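Local atomic coordinates of mannan endo-1,4-beta-mannosidase (Mytilus edulis, PDB entry 2C0H), a protein that hydrolyses beta-1,4-mannosidic linkages within the backbones of mannans, galactomannans and glucomannans, cutting mannohexaose but leaving mannobiose and mannotriose intact. Residues F35-Y40 / T73-N78; T110-A115 / Y122-L127; C245-K248 / K252-G255; S275-S280 / F309-T314; F295-E298 / S304-S307. The protein carries 3 engineered substitutions. All coordinates share one frame; numbering follows the deposited sequence.

Interaction 1 (F35-Y40 / T73-N78); sequences FGHNQY and TPEFDN
H37 and E75 reach toward each other from opposite sides of the gap between the two loops, and their polar ends meet in a weak hydrogen bond. NE2 of H37 donates to OE2 of E75 over 3.3 Å. The carboxylate oxygen lies at the edge of the imidazole, close to its plane, but the two flat groups are strongly twisted against each other, with planes 67° apart. E75 leaves its backbone alongside the 35-40 loop rather than at it, and a bent chain (chi2 -52°) brings the carboxylate round to the histidine. The same NE2 also has a weak bond to S72 O.

T73 meets the backbone of F35 through both of its branches. Its methyl CG2 packs directly on the carbonyl, 3.5 Å from F35 O, while its hydroxyl reaches the same oxygen through a water. That water accepts from T73 OG1 at 2.9 Å and donates to F35 O at 3.2 Å. OG1 is also bonded to H67. Q39 folds back on its own loop: its backbone N and its NE2, each 3.0 Å from G36 O, grip that oxygen from opposite faces of the carbonyl plane.

Residues 35-40 lead from strand 17-25 of the TIM barrel to helix 40-56, and D92 holds the backbone N atoms of G36 and Y40. The ring of F35 packs between strand 61-68 and helix 89-102, while P74, preceded by a cis peptide, rests on H67 and on V82 of strand 82-84, the antiparallel partner of strand 75-76.

Interaction 2 (T110-A115 / Y122-L127); sequences TLWNGA and YRLNGL
Two leucine methyls, from successive turns of one helix, share a single indole: L124 CD1 and L127 CD1 both pack on W112, and no hydrogen bond joins the two segments. The strand and the helix run nearly at right angles, their axes crossing at -104° and 10.3 Å apart, so W112 spans the distance.

L124 and W112 run past each other, pointing opposite ways. CD1 of L124 lies nearest the ring junction, 3.8 Å from W112 CD2, and stands 3.6 Å above the ring plane, displaced toward the rim. The other methyl turns to the backbone, with L124 CD2 at 3.6 Å from N113 O. With chi1 at 175° the branch point is carried toward the strand, and its two methyls divide between ring and backbone. L127 crosses the indole at about a right angle and touches the far end of the six-membered ring, its CD1 at 3.6 Å from both CZ2 and CH2 of W112. F204 of helix 198-215 meets the indole and both leucines, and W112 NE1 is satisfied by Q208.

The CB of N113 points away from the helix. Its OD1 accepts from A115 N at 3.1 Å, an Asx turn at the end of the strand, and also from ND2 of N162, a probable substrate-binding residue. The arrangement belongs to the TIM barrel of glycosyl hydrolase family 5: a strand whose outward tryptophan packs against the helix that follows, while the next residue is probably a second-shell neighbour of the substrate site, beside N162 and W65.

Interaction 3 (C245-K248 / K252-G255); sequences CLVK and KQSG
V247, on the last turns of helix 243-250, faces a type I beta turn running from K252 to G255, with V247 CA only 5.7 Å from K252 CA; the turn is closed by G255 N donating to K252 O at 3.1 Å. No hydrogen bond crosses between the helix and the turn, and the contact rests on V247, which splits its two methyls between backbone and side chain. CG2 sits 3.6 Å from K252 O. CG1 meets the carboxamide of Q253, with NE2 at 3.4 Å and CD at 3.8 Å. Q253 leaves its backbone pointing away from the helix, and a bend at chi2 (-73°) folds the amide back so that it crosses the valine at about a right angle on the exposed side. On the buried side L246 takes over, laying CD1 3.8 Å from G255 O.

Away from the annotated sites, the turn belongs to the alpha-to-beta connection of the TIM barrel that leads beyond G255 to strand 260-263. Helix 198-215 backs both segments: N206 clasps K252 N and G255 O, W207 makes a cation-pi contact with K252, and L246 packs on V205 and N206.

Interaction 4 (S275-S280 / F309-T314); sequences SPFKHS and FEWAYT
W311 presses the nitrogen edge of its indole against the loop 275-280, and NE1 is shared between two carbonyls there. P276 O accepts at 3.0 Å, with NE1 in its carbonyl plane and on a lone pair, although the oxygen itself is tilted 27° out of the indole plane. For H279 O, at 3.2 Å, the geometry is reversed: the oxygen lies in the indole plane, while NE1 stands 49° above the carbonyl plane. The backbone N of H279, buried here, has no hydrogen-bonding partner in the model. A third carbonyl oxygen, F277 O, lies over one face of the indole near its rim. A chi1 of -173° carries the ring out from the helix to the loop.

The tight inner part is completed by F277, which lies alongside W311, pointing the other way. Its CD1 touches W311 CD1 at 3.8 Å, with the two rings oblique to each other. The phenyl ring also meets F271 and, on strand 290-294, I292, so in this TIM barrel the contact ties the loop after strand 260-263 to helix 305-314, packed outside the neighbouring strands. The loop takes its shape from a type I turn, K278 N to S275 O at 3.0 Å, and an ST turn in which F277 N donates to S275 OG at 3.0 Å.

Toward solvent the fit is looser. The CB of K278 points away from the helix and the residue is exposed; its nearest atom to the indole is the carbonyl carbon, 4.2 Å from W311 CZ2. H279, its CB also pointing away, bonds N273 O through NE2.

Interaction 5 (F295-E298 / S304-S307); sequences FNQE and SSES
The backbones of Q297 and S305 approach closely, CA to CA 5.3 Å, where the irregular chain after strand 290-294 passes the first turn of helix 305-314. They are joined by a side chain and a water rather than by direct backbone bonds. Q297 stretches across, trans at chi1 (-177°) and extended beyond CG, which delivers its carboxamide oxygen to the helix start.

There OE1 accepts twice from one residue: S305 N donates at 3.0 Å and S305 OG at 2.9 Å, from opposite faces of the amide plane. The backbone donor stands well above that plane, 37° out of it, and the hydroxyl is tilted less. NH2 of R335 also reaches OE1, so three donors share the oxygen, and the guanidinium probably helps hold the amide in place. A water closes a ring beside this pair, accepting from Q297 N at 2.9 Å and donating to S305 OG at 2.9 Å.

One residue earlier, S304 caps the helix with its own hydroxyl, OG taking S307 N at 3.0 Å. R335 of helix 330-339 also makes a salt bridge to E306 in this turn.

This is an N-capped helix start in which S304 serves one amide of the first turn and Q297 another. In the family 5 barrel it belongs to the beta-alpha connection directly after E294, the probable catalytic nucleophile, with N296 leaning on Y265, a probable substrate-binding residue.

In the fold
The contacts form two groups and one outlier around the barrel. Interactions 1 and 2 lie 15 Å apart between centres, on the same side of the chain's centre, and touch where P74 CD meets W112 CH2 at 3.9 Å and F76 packs on R123. Interactions 4 and 5, 11 Å apart, share helix 305-314 and join through F295, which packs against F309 and F277; interaction 4 lies across the chain's centre from 1 and 2. Interaction 3 stands alone, its centre 20 Å from that of interaction 2. Along the chain, interactions 1, 2 and 3 follow in series; interaction 5 falls between the segments of interaction 4. Together they join loops and helices around the barrel, mostly in the connections between its strands.

Interaction 1 (F35-Y40 / T73-N78)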
# COMPACT_ATOMS: atom_id res chain seq x y z
N PHE A 35 17.13 0.51 2.66
CA PHE A 35 17.24 1.72 3.48
C PHE A 35 17.79 1.34 4.85
O PHE A 35 17.48 0.27 5.36
CB PHE A 35 15.86 2.39 3.63
CG PHE A 35 15.23 2.78 2.32
CD1 PHE A 35 15.52 4.00 1.73
CD2 PHE A 35 14.40 1.90 1.65
CE1 PHE A 35 14.96 4.35 0.51
CE2 PHE A 35 13.84 2.25 0.42
CZ PHE A 35 14.12 3.47 -0.13
N GLY A 36 18.59 2.23 5.43
CA GLY A 36 19.29 1.97 6.69
C GLY A 36 20.60 1.25 6.44
O GLY A 36 20.79 0.65 5.38
N HIS A 37 21.51 1.32 7.41
CA HIS A 37 22.82 0.67 7.28
C HIS A 37 23.55 1.10 6.00
O HIS A 37 24.24 0.29 5.37
CB HIS A 37 22.67 -0.85 7.38
CG HIS A 37 21.94 -1.30 8.62
ND1 HIS A 37 22.49 -1.21 9.88
CD2 HIS A 37 20.70 -1.81 8.78
CE1 HIS A 37 21.62 -1.65 10.77
NE2 HIS A 37 20.53 -2.03 10.13
N ASN A 38 23.39 2.36 5.63
CA ASN A 38 24.03 2.93 4.44
C ASN A 38 23.69 2.15 3.16
O ASN A 38 24.49 2.10 2.24
CB ASN A 38 25.55 3.00 4.64
CG ASN A 38 25.95 3.95 5.76
OD1 ASN A 38 25.79 5.17 5.64
ND2 ASN A 38 26.46 3.40 6.85
N GLN A 39 22.48 1.58 3.12
CA GLN A 39 22.07 0.73 2.00
C GLN A 39 21.51 1.55 0.84
O GLN A 39 21.54 1.07 -0.29
CB GLN A 39 21.10 -0.38 2.46
CG GLN A 39 21.77 -1.46 3.34
CD GLN A 39 20.82 -2.49 3.98
OE1 GLN A 39 21.05 -3.70 3.89
NE2 GLN A 39 19.76 -2.02 4.66
N TYR A 40 21.01 2.76 1.08
CA TYR A 40 20.45 3.54 -0.02
C TYR A 40 21.52 3.89 -1.06
O TYR A 40 21.27 3.78 -2.26
CB TYR A 40 19.75 4.83 0.46
CG TYR A 40 19.26 5.67 -0.69
CD1 TYR A 40 18.23 5.22 -1.51
CD2 TYR A 40 19.85 6.90 -0.99
CE1 TYR A 40 17.80 5.97 -2.59
CE2 TYR A 40 19.41 7.67 -2.06
CZ TYR A 40 18.39 7.19 -2.86
OH TYR A 40 17.95 7.92 -3.93
N THR A 73 15.69 -3.95 9.01
CA THR A 73 15.09 -2.86 9.80
C THR A 73 13.68 -3.28 10.23
O THR A 73 13.04 -4.07 9.57
CB THR A 73 15.02 -1.53 9.01
OG1 THR A 73 14.03 -1.64 7.97
CG2 THR A 73 16.38 -1.13 8.39
N PRO A 74 13.18 -2.80 11.39
CA PRO A 74 13.88 -2.04 12.41
C PRO A 74 14.80 -2.94 13.23
O PRO A 74 15.03 -4.08 12.84
CB PRO A 74 12.72 -1.51 13.26
CG PRO A 74 11.72 -2.55 13.19
CD PRO A 74 11.79 -3.07 11.77
N GLU A 75 15.32 -2.44 14.36
CA GLU A 75 16.17 -3.25 15.23
C GLU A 75 15.35 -4.01 16.28
O GLU A 75 14.53 -3.40 16.98
CB GLU A 75 17.20 -2.35 15.93
CG GLU A 75 18.08 -1.54 14.99
CD GLU A 75 18.77 -2.39 13.91
OE1 GLU A 75 19.67 -3.18 14.28
OE2 GLU A 75 18.43 -2.26 12.70
N PHE A 76 15.56 -5.32 16.37
CA PHE A 76 14.84 -6.21 17.32
C PHE A 76 15.76 -6.73 18.42
O PHE A 76 16.94 -7.03 18.17
CB PHE A 76 14.27 -7.43 16.59
CG PHE A 76 13.13 -7.12 15.66
CD1 PHE A 76 11.81 -7.27 16.07
CD2 PHE A 76 13.38 -6.70 14.36
CE1 PHE A 76 10.76 -7.00 15.21
CE2 PHE A 76 12.33 -6.42 13.50
CZ PHE A 76 11.03 -6.57 13.93
N ASP A 77 15.21 -6.88 19.63
CA ASP A 77 15.94 -7.58 20.68
C ASP A 77 15.74 -9.09 20.57
O ASP A 77 15.01 -9.59 19.71
CB ASP A 77 15.61 -7.01 22.08
CG ASP A 77 14.27 -7.46 22.66
OD1 ASP A 77 13.59 -8.38 22.15
OD2 ASP A 77 13.90 -6.87 23.72
N ASN A 78 16.40 -9.86 21.44
CA ASN A 78 16.34 -11.32 21.34
C ASN A 78 14.93 -11.94 21.56
O ASN A 78 14.69 -13.08 21.17
CB ASN A 78 17.33 -11.97 22.33
CG ASN A 78 18.78 -11.74 21.96
OD1 ASN A 78 19.12 -11.47 20.81
ND2 ASN A 78 19.66 -11.85 22.96
O HOH W 1 15.34 -2.05 5.44

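Interaction 2 (T110-A115 / Y122-L127)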
# COMPACT_ATOMS: atom_id res chain seq x y z
N THR A 110 5.75 1.02 1.99
CA THR A 110 4.99 -0.12 2.52
C THR A 110 5.79 -0.78 3.65
O THR A 110 6.91 -1.24 3.44
CB THR A 110 4.71 -1.17 1.42
OG1 THR A 110 4.04 -0.53 0.34
CG2 THR A 110 3.82 -2.26 1.92
N LEU A 111 5.22 -0.83 4.84
CA LEU A 111 5.97 -1.26 6.01
C LEU A 111 6.26 -2.77 6.02
O LEU A 111 7.43 -3.15 6.10
CB LEU A 111 5.21 -0.86 7.30
CG LEU A 111 5.02 0.64 7.50
CD1 LEU A 111 4.19 0.80 8.78
CD2 LEU A 111 6.30 1.42 7.58
N TRP A 112 5.22 -3.59 5.95
CA TRP A 112 5.29 -5.07 6.11
C TRP A 112 4.76 -5.83 4.91
O TRP A 112 4.07 -5.27 4.06
CB TRP A 112 4.52 -5.51 7.36
CG TRP A 112 4.89 -4.71 8.58
CD1 TRP A 112 4.13 -3.74 9.18
CD2 TRP A 112 6.10 -4.81 9.34
NE1 TRP A 112 4.79 -3.24 10.25
CE2 TRP A 112 6.00 -3.87 10.38
CE3 TRP A 112 7.26 -5.58 9.23
CZ2 TRP A 112 7.01 -3.69 11.33
CZ3 TRP A 112 8.28 -5.40 10.18
CH2 TRP A 112 8.13 -4.46 11.21
N ASN A 113 5.06 -7.13 4.86
CA ASN A 113 4.56 -8.02 3.80
C ASN A 113 3.95 -9.32 4.35
O ASN A 113 4.62 -10.06 5.10
CB ASN A 113 5.71 -8.35 2.85
CG ASN A 113 5.28 -9.20 1.68
OD1 ASN A 113 4.13 -9.19 1.26
ND2 ASN A 113 6.23 -9.95 1.12
N GLY A 114 2.73 -9.64 3.94
CA GLY A 114 2.04 -10.87 4.32
C GLY A 114 1.90 -11.92 3.22
O GLY A 114 1.23 -12.93 3.41
N ALA A 115 2.55 -11.70 2.08
CA ALA A 115 2.37 -12.58 0.90
C ALA A 115 3.31 -13.78 0.86
O ALA A 115 3.10 -14.72 0.09
CB ALA A 115 2.52 -11.76 -0.39
N TYR A 122 9.24 -14.94 12.11
CA TYR A 122 9.00 -14.84 13.55
C TYR A 122 9.04 -13.40 14.07
O TYR A 122 8.34 -13.09 15.05
CB TYR A 122 10.00 -15.69 14.34
CG TYR A 122 11.44 -15.23 14.27
CD1 TYR A 122 11.98 -14.39 15.25
CD2 TYR A 122 12.29 -15.65 13.25
CE1 TYR A 122 13.30 -13.97 15.19
CE2 TYR A 122 13.61 -15.23 13.18
CZ TYR A 122 14.12 -14.38 14.16
OH TYR A 122 15.43 -13.96 14.11
N ARG A 123 9.84 -12.53 13.44
CA ARG A 123 9.93 -11.12 13.88
C ARG A 123 8.59 -10.43 13.65
O ARG A 123 8.03 -9.80 14.56
CB ARG A 123 11.08 -10.37 13.17
CG ARG A 123 12.48 -10.83 13.60
CD ARG A 123 13.60 -10.21 12.76
NE ARG A 123 14.87 -10.86 13.08
CZ ARG A 123 16.00 -10.75 12.38
NH1 ARG A 123 16.09 -10.01 11.29
NH2 ARG A 123 17.08 -11.41 12.80
N LEU A 124 8.05 -10.53 12.44
CA LEU A 124 6.74 -9.97 12.16
C LEU A 124 5.63 -10.67 12.95
O LEU A 124 4.71 -10.02 13.44
CB LEU A 124 6.46 -10.05 10.64
CG LEU A 124 5.08 -9.62 10.15
CD1 LEU A 124 4.73 -8.20 10.52
CD2 LEU A 124 5.03 -9.77 8.63
N ASN A 125 5.72 -11.99 13.09
CA ASN A 125 4.73 -12.77 13.84
C ASN A 125 4.50 -12.24 15.25
O ASN A 125 3.36 -12.13 15.69
CB ASN A 125 5.15 -14.24 13.92
CG ASN A 125 4.16 -15.07 14.70
OD1 ASN A 125 4.41 -15.42 15.85
ND2 ASN A 125 3.02 -15.35 14.11
N GLY A 126 5.59 -11.93 15.93
CA GLY A 126 5.49 -11.37 17.28
C GLY A 126 4.68 -10.10 17.33
O GLY A 126 3.90 -9.89 18.26
N LEU A 127 4.89 -9.23 16.35
CA LEU A 127 4.17 -7.94 16.30
C LEU A 127 2.68 -8.17 15.99
O LEU A 127 1.81 -7.41 16.41
CB LEU A 127 4.80 -7.02 15.24
CG LEU A 127 6.30 -6.71 15.32
CD1 LEU A 127 6.73 -5.73 14.24
CD2 LEU A 127 6.68 -6.17 16.68

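Interaction 3 (C245-K248 / K252-G255)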
# COMPACT_ATOMS: atom_id res chain seq x y z
N CYS A 245 -15.04 -2.18 11.08
CA CYS A 245 -14.28 -3.39 11.33
C CYS A 245 -12.96 -3.13 12.07
O CYS A 245 -12.64 -3.83 13.03
CB CYS A 245 -13.98 -4.11 10.02
SG CYS A 245 -13.16 -5.70 10.20
N LEU A 246 -12.20 -2.13 11.63
CA LEU A 246 -10.89 -1.85 12.25
C LEU A 246 -11.03 -1.39 13.69
O LEU A 246 -10.23 -1.77 14.56
CB LEU A 246 -10.08 -0.82 11.46
CG LEU A 246 -9.63 -1.27 10.07
CD1 LEU A 246 -8.87 -0.15 9.42
CD2 LEU A 246 -8.79 -2.53 10.13
N VAL A 247 -12.04 -0.57 13.95
CA VAL A 247 -12.23 -0.06 15.32
C VAL A 247 -12.77 -1.18 16.21
O VAL A 247 -12.36 -1.29 17.38
CB VAL A 247 -13.11 1.21 15.33
CG1 VAL A 247 -13.33 1.71 16.76
CG2 VAL A 247 -12.46 2.30 14.52
N LYS A 248 -13.63 -2.05 15.68
CA LYS A 248 -14.09 -3.22 16.45
C LYS A 248 -12.90 -4.15 16.76
O LYS A 248 -12.81 -4.70 17.85
CB LYS A 248 -15.19 -3.98 15.69
CG LYS A 248 -15.77 -5.19 16.42
CD LYS A 248 -16.71 -4.79 17.54
CE LYS A 248 -17.45 -6.01 18.10
NZ LYS A 248 -18.48 -5.68 19.14
N LYS A 252 -8.99 1.52 18.54
CA LYS A 252 -8.51 2.90 18.38
C LYS A 252 -9.39 3.67 17.39
O LYS A 252 -9.43 3.37 16.21
CB LYS A 252 -7.05 2.93 17.89
CG LYS A 252 -6.07 2.09 18.69
CD LYS A 252 -5.72 2.69 20.03
CE LYS A 252 -4.47 2.01 20.58
NZ LYS A 252 -4.25 2.33 22.01
N GLN A 253 -10.09 4.69 17.88
CA GLN A 253 -11.05 5.40 17.03
C GLN A 253 -10.41 6.13 15.85
O GLN A 253 -11.05 6.29 14.80
CB GLN A 253 -11.86 6.40 17.87
CG GLN A 253 -12.78 5.76 18.88
CD GLN A 253 -13.99 5.09 18.26
OE1 GLN A 253 -14.50 5.52 17.21
NE2 GLN A 253 -14.48 4.05 18.92
N SER A 254 -9.17 6.57 16.00
CA SER A 254 -8.45 7.29 14.95
C SER A 254 -7.76 6.36 13.96
O SER A 254 -7.19 6.83 12.99
CB SER A 254 -7.38 8.20 15.56
OG SER A 254 -6.44 7.44 16.29
N GLY A 255 -7.83 5.06 14.22
CA GLY A 255 -7.06 4.08 13.46
C GLY A 255 -7.79 3.59 12.24
O GLY A 255 -8.06 2.41 12.10

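Interaction 4 (S275-S280 / F309-T314)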
# COMPACT_ATOMS: atom_id res chain seq x y z
N SER A 275 -13.33 -8.51 -9.73
CA SER A 275 -12.26 -7.58 -10.13
C SER A 275 -12.72 -6.15 -10.40
O SER A 275 -13.75 -5.95 -11.05
CB SER A 275 -11.55 -8.08 -11.39
OG SER A 275 -10.62 -7.11 -11.85
N PRO A 276 -11.96 -5.14 -9.93
CA PRO A 276 -12.24 -3.75 -10.28
C PRO A 276 -12.16 -3.45 -11.77
O PRO A 276 -12.65 -2.42 -12.20
CB PRO A 276 -11.20 -2.94 -9.51
CG PRO A 276 -10.20 -3.90 -9.02
CD PRO A 276 -10.81 -5.24 -9.00
N PHE A 277 -11.54 -4.33 -12.57
CA PHE A 277 -11.59 -4.13 -14.02
C PHE A 277 -12.87 -4.65 -14.70
O PHE A 277 -13.01 -4.52 -15.92
CB PHE A 277 -10.33 -4.73 -14.68
CG PHE A 277 -9.07 -3.96 -14.38
CD1 PHE A 277 -8.86 -2.67 -14.88
CD2 PHE A 277 -8.06 -4.51 -13.60
CE1 PHE A 277 -7.71 -1.96 -14.58
CE2 PHE A 277 -6.90 -3.80 -13.31
CZ PHE A 277 -6.72 -2.52 -13.79
N LYS A 278 -13.80 -5.21 -13.93
CA LYS A 278 -15.10 -5.67 -14.46
C LYS A 278 -16.27 -4.78 -14.03
O LYS A 278 -17.43 -5.02 -14.43
CB LYS A 278 -15.38 -7.11 -14.01
CG LYS A 278 -14.39 -8.15 -14.54
CD LYS A 278 -14.26 -8.15 -16.07
CE LYS A 278 -15.58 -8.38 -16.77
NZ LYS A 278 -15.38 -8.51 -18.25
N HIS A 279 -15.98 -3.76 -13.23
CA HIS A 279 -17.01 -2.89 -12.66
C HIS A 279 -16.50 -1.47 -12.47
O HIS A 279 -15.29 -1.24 -12.37
CB HIS A 279 -17.46 -3.41 -11.28
CG HIS A 279 -17.93 -4.83 -11.28
ND1 HIS A 279 -19.21 -5.18 -11.64
CD2 HIS A 279 -17.30 -5.98 -10.96
CE1 HIS A 279 -19.34 -6.49 -11.56
NE2 HIS A 279 -18.20 -7.00 -11.14
N SER A 280 -17.42 -0.53 -12.37
CA SER A 280 -17.10 0.82 -11.94
C SER A 280 -16.92 0.84 -10.42
O SER A 280 -17.47 -0.02 -9.72
CB SER A 280 -18.19 1.80 -12.37
OG SER A 280 -18.19 1.94 -13.79
N PHE A 309 -4.99 1.46 -17.53
CA PHE A 309 -4.87 2.83 -16.95
C PHE A 309 -6.14 3.65 -17.27
O PHE A 309 -6.66 4.36 -16.41
CB PHE A 309 -3.60 3.54 -17.45
CG PHE A 309 -2.37 3.23 -16.64
CD1 PHE A 309 -2.00 4.01 -15.56
CD2 PHE A 309 -1.54 2.18 -17.00
CE1 PHE A 309 -0.88 3.73 -14.82
CE2 PHE A 309 -0.38 1.92 -16.28
CZ PHE A 309 -0.05 2.70 -15.18
N GLU A 310 -6.66 3.51 -18.49
CA GLU A 310 -7.88 4.22 -18.87
C GLU A 310 -9.09 3.83 -18.04
O GLU A 310 -9.88 4.71 -17.65
CB GLU A 310 -8.21 3.99 -20.35
CG GLU A 310 -9.39 4.83 -20.87
CD GLU A 310 -9.06 6.28 -21.11
OE1 GLU A 310 -7.88 6.67 -20.96
OE2 GLU A 310 -9.99 7.06 -21.44
N TRP A 311 -9.26 2.53 -17.79
CA TRP A 311 -10.38 2.03 -16.98
C TRP A 311 -10.29 2.64 -15.58
O TRP A 311 -11.26 3.21 -15.08
CB TRP A 311 -10.40 0.50 -16.91
CG TRP A 311 -11.63 -0.04 -16.21
CD1 TRP A 311 -11.77 -0.28 -14.88
CD2 TRP A 311 -12.88 -0.38 -16.82
NE1 TRP A 311 -13.02 -0.76 -14.62
CE2 TRP A 311 -13.73 -0.82 -15.78
CE3 TRP A 311 -13.37 -0.33 -18.12
CZ2 TRP A 311 -15.05 -1.23 -16.02
CZ3 TRP A 311 -14.67 -0.74 -18.36
CH2 TRP A 311 -15.50 -1.19 -17.32
N ALA A 312 -9.11 2.55 -14.97
CA ALA A 312 -8.92 3.10 -13.61
C ALA A 312 -9.24 4.58 -13.59
O ALA A 312 -9.94 5.06 -12.70
CB ALA A 312 -7.51 2.85 -13.11
N TYR A 313 -8.75 5.31 -14.59
CA TYR A 313 -8.87 6.78 -14.60
C TYR A 313 -10.31 7.24 -14.81
O TYR A 313 -10.75 8.20 -14.17
CB TYR A 313 -7.95 7.36 -15.71
CG TYR A 313 -7.86 8.89 -15.76
CD1 TYR A 313 -7.24 9.62 -14.75
CD2 TYR A 313 -8.37 9.61 -16.84
CE1 TYR A 313 -7.17 10.99 -14.79
CE2 TYR A 313 -8.31 11.00 -16.87
CZ TYR A 313 -7.71 11.70 -15.84
OH TYR A 313 -7.64 13.10 -15.88
N THR A 314 -11.05 6.54 -15.68
CA THR A 314 -12.39 6.98 -16.06
C THR A 314 -13.55 6.35 -15.32
O THR A 314 -14.67 6.86 -15.43
CB THR A 314 -12.65 6.79 -17.57
OG1 THR A 314 -12.62 5.40 -17.91
CG2 THR A 314 -11.63 7.56 -18.39

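Interaction 5 (F295-E298 / S304-S307)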
# COMPACT_ATOMS: atom_id res chain seq x y z
N PHE A 295 -1.26 -4.39 -10.76
CA PHE A 295 -1.85 -5.05 -11.93
C PHE A 295 -0.77 -5.03 -13.00
O PHE A 295 0.19 -4.26 -12.90
CB PHE A 295 -3.09 -4.32 -12.44
CG PHE A 295 -2.83 -2.94 -12.95
CD1 PHE A 295 -2.66 -2.68 -14.32
CD2 PHE A 295 -2.74 -1.86 -12.07
CE1 PHE A 295 -2.42 -1.41 -14.77
CE2 PHE A 295 -2.49 -0.59 -12.53
CZ PHE A 295 -2.33 -0.34 -13.88
N ASN A 296 -0.97 -5.82 -14.06
CA ASN A 296 -0.15 -5.65 -15.27
C ASN A 296 -0.83 -6.31 -16.48
O ASN A 296 -1.76 -7.09 -16.35
CB ASN A 296 1.30 -6.15 -15.09
CG ASN A 296 1.39 -7.58 -14.61
OD1 ASN A 296 0.77 -8.50 -15.15
ND2 ASN A 296 2.20 -7.79 -13.56
N GLN A 297 -0.35 -5.92 -17.65
CA GLN A 297 -0.90 -6.40 -18.92
C GLN A 297 -0.69 -7.91 -19.07
O GLN A 297 -1.53 -8.60 -19.65
CB GLN A 297 -0.21 -5.64 -20.03
CG GLN A 297 -0.66 -5.93 -21.41
CD GLN A 297 0.18 -5.17 -22.41
OE1 GLN A 297 0.37 -3.95 -22.31
NE2 GLN A 297 0.71 -5.90 -23.37
N GLU A 298 0.40 -8.42 -18.53
CA GLU A 298 0.68 -9.85 -18.61
C GLU A 298 -0.40 -10.71 -17.93
O GLU A 298 -0.63 -11.86 -18.31
CB GLU A 298 2.08 -10.13 -18.05
CG GLU A 298 3.24 -9.61 -18.94
CD GLU A 298 3.52 -8.09 -18.88
OE1 GLU A 298 2.86 -7.35 -18.12
OE2 GLU A 298 4.43 -7.61 -19.60
N SER A 304 -4.85 -4.06 -22.98
CA SER A 304 -3.57 -3.35 -23.08
C SER A 304 -3.30 -2.55 -21.80
O SER A 304 -4.25 -2.24 -21.08
CB SER A 304 -3.54 -2.37 -24.28
OG SER A 304 -4.44 -1.28 -24.08
N SER A 305 -2.02 -2.23 -21.55
CA SER A 305 -1.64 -1.33 -20.42
C SER A 305 -2.41 -0.02 -20.50
O SER A 305 -2.91 0.48 -19.49
CB SER A 305 -0.13 -1.06 -20.36
OG SER A 305 0.59 -2.22 -20.00
N GLU A 306 -2.51 0.55 -21.70
CA GLU A 306 -3.28 1.78 -21.90
C GLU A 306 -4.74 1.63 -21.46
O GLU A 306 -5.28 2.53 -20.79
CB GLU A 306 -3.24 2.18 -23.39
CG GLU A 306 -1.89 2.58 -23.89
CD GLU A 306 -1.16 1.45 -24.60
OE1 GLU A 306 -1.30 0.27 -24.17
OE2 GLU A 306 -0.42 1.76 -25.57
N SER A 307 -5.39 0.53 -21.85
CA SER A 307 -6.80 0.27 -21.49
C SER A 307 -6.99 0.10 -19.99
O SER A 307 -8.01 0.52 -19.46
CB SER A 307 -7.34 -0.97 -22.20
OG SER A 307 -7.56 -0.69 -23.59
O HOH W 2 1.51 -3.68 -17.70